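Local structure of 5'-methylthioadenosine nucleosidase (Arabidopsis thaliana, 2QTT) at residues Ile26-Phe31 and Lys107-Ile112. The protein is a nucleosidase of the phosphorylase superfamily, built around a mixed beta sheet flanked by helices. Residues are numbered along the deposited sequence; the frame is centred on the assembly and turned at random.
Sequences ISSVVF and KPDIII
One face of the Phe-31 ring is covered by Ile-112, whose CB stands 3.8 Å above the ring plane, offset toward the rim, in a CH-pi contact; its branches follow, CG2 meeting CE2 and CD1 meeting CZ. The other flat group, the carboxylate of Asp-109, is bound through OD2. Phe-31 and Ile-112 lie on neighbouring parallel strands in the mixed sheet of this phosphorylase-superfamily fold, and Asp-109 sits in the chain leading into the second. The strands are joined by Val-30, which donates through N to Ile-110 O (3.0 Å) and accepts at O from Ile-112 N (2.8 Å). Beta-branched residues suit these extended backbones: with CG2 anti to its backbone N, Val-29 presents that methyl to Ile-112 CG1 at 3.7 Å, on the sheet face that Phe-31 shares. Helix 234-259 packs over this apolar layer, with Ile-256 on Phe-31 and Val-255 on Ile-112. On the opposite face Val-30 sets its methyls against the compact, apolar Pro-108 ring, CG1 by CB and CG2 by CG. At the N-terminal end of the contact, Asp-109 N bonds to Ser-28 O, while its short side chain, CG anti to the carbonyl carbon (chi1 -66°), reaches back to the backbone of 27-28. Ser-27 suits this end because its small hydroxyl adds a third donor to two amides. Asp-109 OD2 accepts Ser-28 N nearly head-on at 2.8 Å. Ser-27 N meets OD2 from above the carboxylate plane at 2.7 Å. Ser-27 OG takes the syn lone pair of OD2, at 3.0 Å.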
loop_
_atom_site.group_PDB
_atom_site.type_symbol
_atom_site.label_atom_id
_atom_site.label_comp_id
_atom_site.label_asym_id
_atom_site.label_seq_id
_atom_site.Cartn_x
_atom_site.Cartn_y
_atom_site.Cartn_z
ATOM N N ILE A 26 -2.152 4.915 -28.713
ATOM C CA ILE A 26 -1.829 4.043 -27.585
ATOM C C ILE A 26 -1.407 2.681 -28.118
ATOM O O ILE A 26 -2.018 2.171 -29.053
ATOM C CB ILE A 26 -3.089 3.872 -26.676
ATOM C CG1 ILE A 26 -3.387 5.188 -25.954
ATOM C CG2 ILE A 26 -2.906 2.733 -25.675
ATOM C CD1 ILE A 26 -4.888 5.419 -25.640
ATOM N N SER A 27 -0.351 2.105 -27.545
ATOM C CA SER A 27 0.073 0.761 -27.958
ATOM C C SER A 27 -0.274 -0.336 -26.948
ATOM O O SER A 27 -0.541 -1.479 -27.337
ATOM C CB SER A 27 1.555 0.735 -28.357
ATOM O OG SER A 27 2.401 1.255 -27.353
ATOM N N SER A 28 -0.272 -0.010 -25.653
ATOM C CA SER A 28 -0.650 -1.009 -24.654
ATOM C C SER A 28 -1.450 -0.467 -23.468
ATOM O O SER A 28 -1.376 0.729 -23.119
ATOM C CB SER A 28 0.569 -1.822 -24.155
ATOM O OG SER A 28 1.316 -1.126 -23.184
ATOM N N VAL A 29 -2.201 -1.377 -22.853
ATOM C CA VAL A 29 -2.939 -1.090 -21.630
ATOM C C VAL A 29 -2.669 -2.168 -20.581
ATOM O O VAL A 29 -2.523 -3.352 -20.922
ATOM C CB VAL A 29 -4.474 -0.944 -21.903
ATOM C CG1 VAL A 29 -5.012 -2.097 -22.742
ATOM C CG2 VAL A 29 -5.273 -0.793 -20.588
ATOM N N VAL A 30 -2.554 -1.777 -19.307
ATOM C CA VAL A 30 -2.605 -2.810 -18.269
ATOM C C VAL A 30 -3.867 -2.637 -17.417
ATOM O O VAL A 30 -4.211 -1.524 -16.981
ATOM C CB VAL A 30 -1.356 -2.918 -17.356
ATOM C CG1 VAL A 30 -0.081 -3.235 -18.143
ATOM C CG2 VAL A 30 -1.184 -1.699 -16.549
ATOM N N PHE A 31 -4.560 -3.742 -17.217
ATOM C CA PHE A 31 -5.681 -3.798 -16.277
ATOM C C PHE A 31 -5.156 -4.278 -14.936
ATOM O O PHE A 31 -4.450 -5.295 -14.872
ATOM C CB PHE A 31 -6.748 -4.787 -16.746
ATOM C CG PHE A 31 -7.663 -4.243 -17.786
ATOM C CD1 PHE A 31 -7.269 -4.221 -19.127
ATOM C CD2 PHE A 31 -8.919 -3.753 -17.432
ATOM C CE1 PHE A 31 -8.120 -3.724 -20.115
ATOM C CE2 PHE A 31 -9.790 -3.246 -18.407
ATOM C CZ PHE A 31 -9.390 -3.230 -19.753
ATOM N N LYS A 107 5.522 -1.093 -19.160
ATOM C CA LYS A 107 5.480 0.215 -19.836
ATOM C C LYS A 107 4.113 0.543 -20.488
ATOM O O LYS A 107 4.058 0.953 -21.667
ATOM C CB LYS A 107 6.609 0.305 -20.880
ATOM C CG LYS A 107 7.979 -0.275 -20.439
ATOM C CD LYS A 107 8.706 0.608 -19.458
ATOM C CE LYS A 107 10.112 0.057 -19.188
ATOM N NZ LYS A 107 10.723 0.798 -18.058
ATOM N N PRO A 108 3.002 0.416 -19.718
ATOM C CA PRO A 108 1.683 0.643 -20.324
ATOM C C PRO A 108 1.502 2.109 -20.704
ATOM O O PRO A 108 2.086 2.985 -20.056
ATOM C CB PRO A 108 0.705 0.275 -19.195
ATOM C CG PRO A 108 1.486 0.504 -17.922
ATOM C CD PRO A 108 2.909 0.124 -18.275
ATOM N N ASP A 109 0.718 2.371 -21.753
ATOM C CA ASP A 109 0.302 3.743 -22.066
ATOM C C ASP A 109 -0.761 4.206 -21.096
ATOM O O ASP A 109 -0.934 5.401 -20.875
ATOM C CB ASP A 109 -0.257 3.870 -23.489
ATOM C CG ASP A 109 0.791 3.627 -24.535
ATOM O OD1 ASP A 109 1.665 4.505 -24.706
ATOM O OD2 ASP A 109 0.747 2.556 -25.164
ATOM N N ILE A 110 -1.491 3.252 -20.543
ATOM C CA ILE A 110 -2.624 3.565 -19.692
ATOM C C ILE A 110 -2.930 2.369 -18.805
ATOM O O ILE A 110 -2.684 1.215 -19.183
ATOM C CB ILE A 110 -3.870 4.033 -20.553
ATOM C CG1 ILE A 110 -5.080 4.401 -19.681
ATOM C CG2 ILE A 110 -4.238 2.999 -21.639
ATOM C CD1 ILE A 110 -6.041 5.358 -20.411
ATOM N N ILE A 111 -3.455 2.652 -17.622
ATOM C CA ILE A 111 -3.783 1.639 -16.652
ATOM C C ILE A 111 -5.248 1.754 -16.407
ATOM O O ILE A 111 -5.772 2.862 -16.297
ATOM C CB ILE A 111 -3.093 1.892 -15.301
ATOM C CG1 ILE A 111 -1.567 1.841 -15.432
ATOM C CG2 ILE A 111 -3.656 0.946 -14.200
ATOM C CD1 ILE A 111 -0.940 0.543 -15.024
ATOM N N ILE A 112 -5.910 0.608 -16.327
ATOM C CA ILE A 112 -7.321 0.553 -15.985
ATOM C C ILE A 112 -7.508 -0.323 -14.756
ATOM O O ILE A 112 -7.278 -1.540 -14.800
ATOM C CB ILE A 112 -8.191 0.023 -17.150
ATOM C CG1 ILE A 112 -7.854 0.773 -18.460
ATOM C CG2 ILE A 112 -9.687 0.057 -16.748
ATOM C CD1 ILE A 112 -8.704 0.420 -19.709
#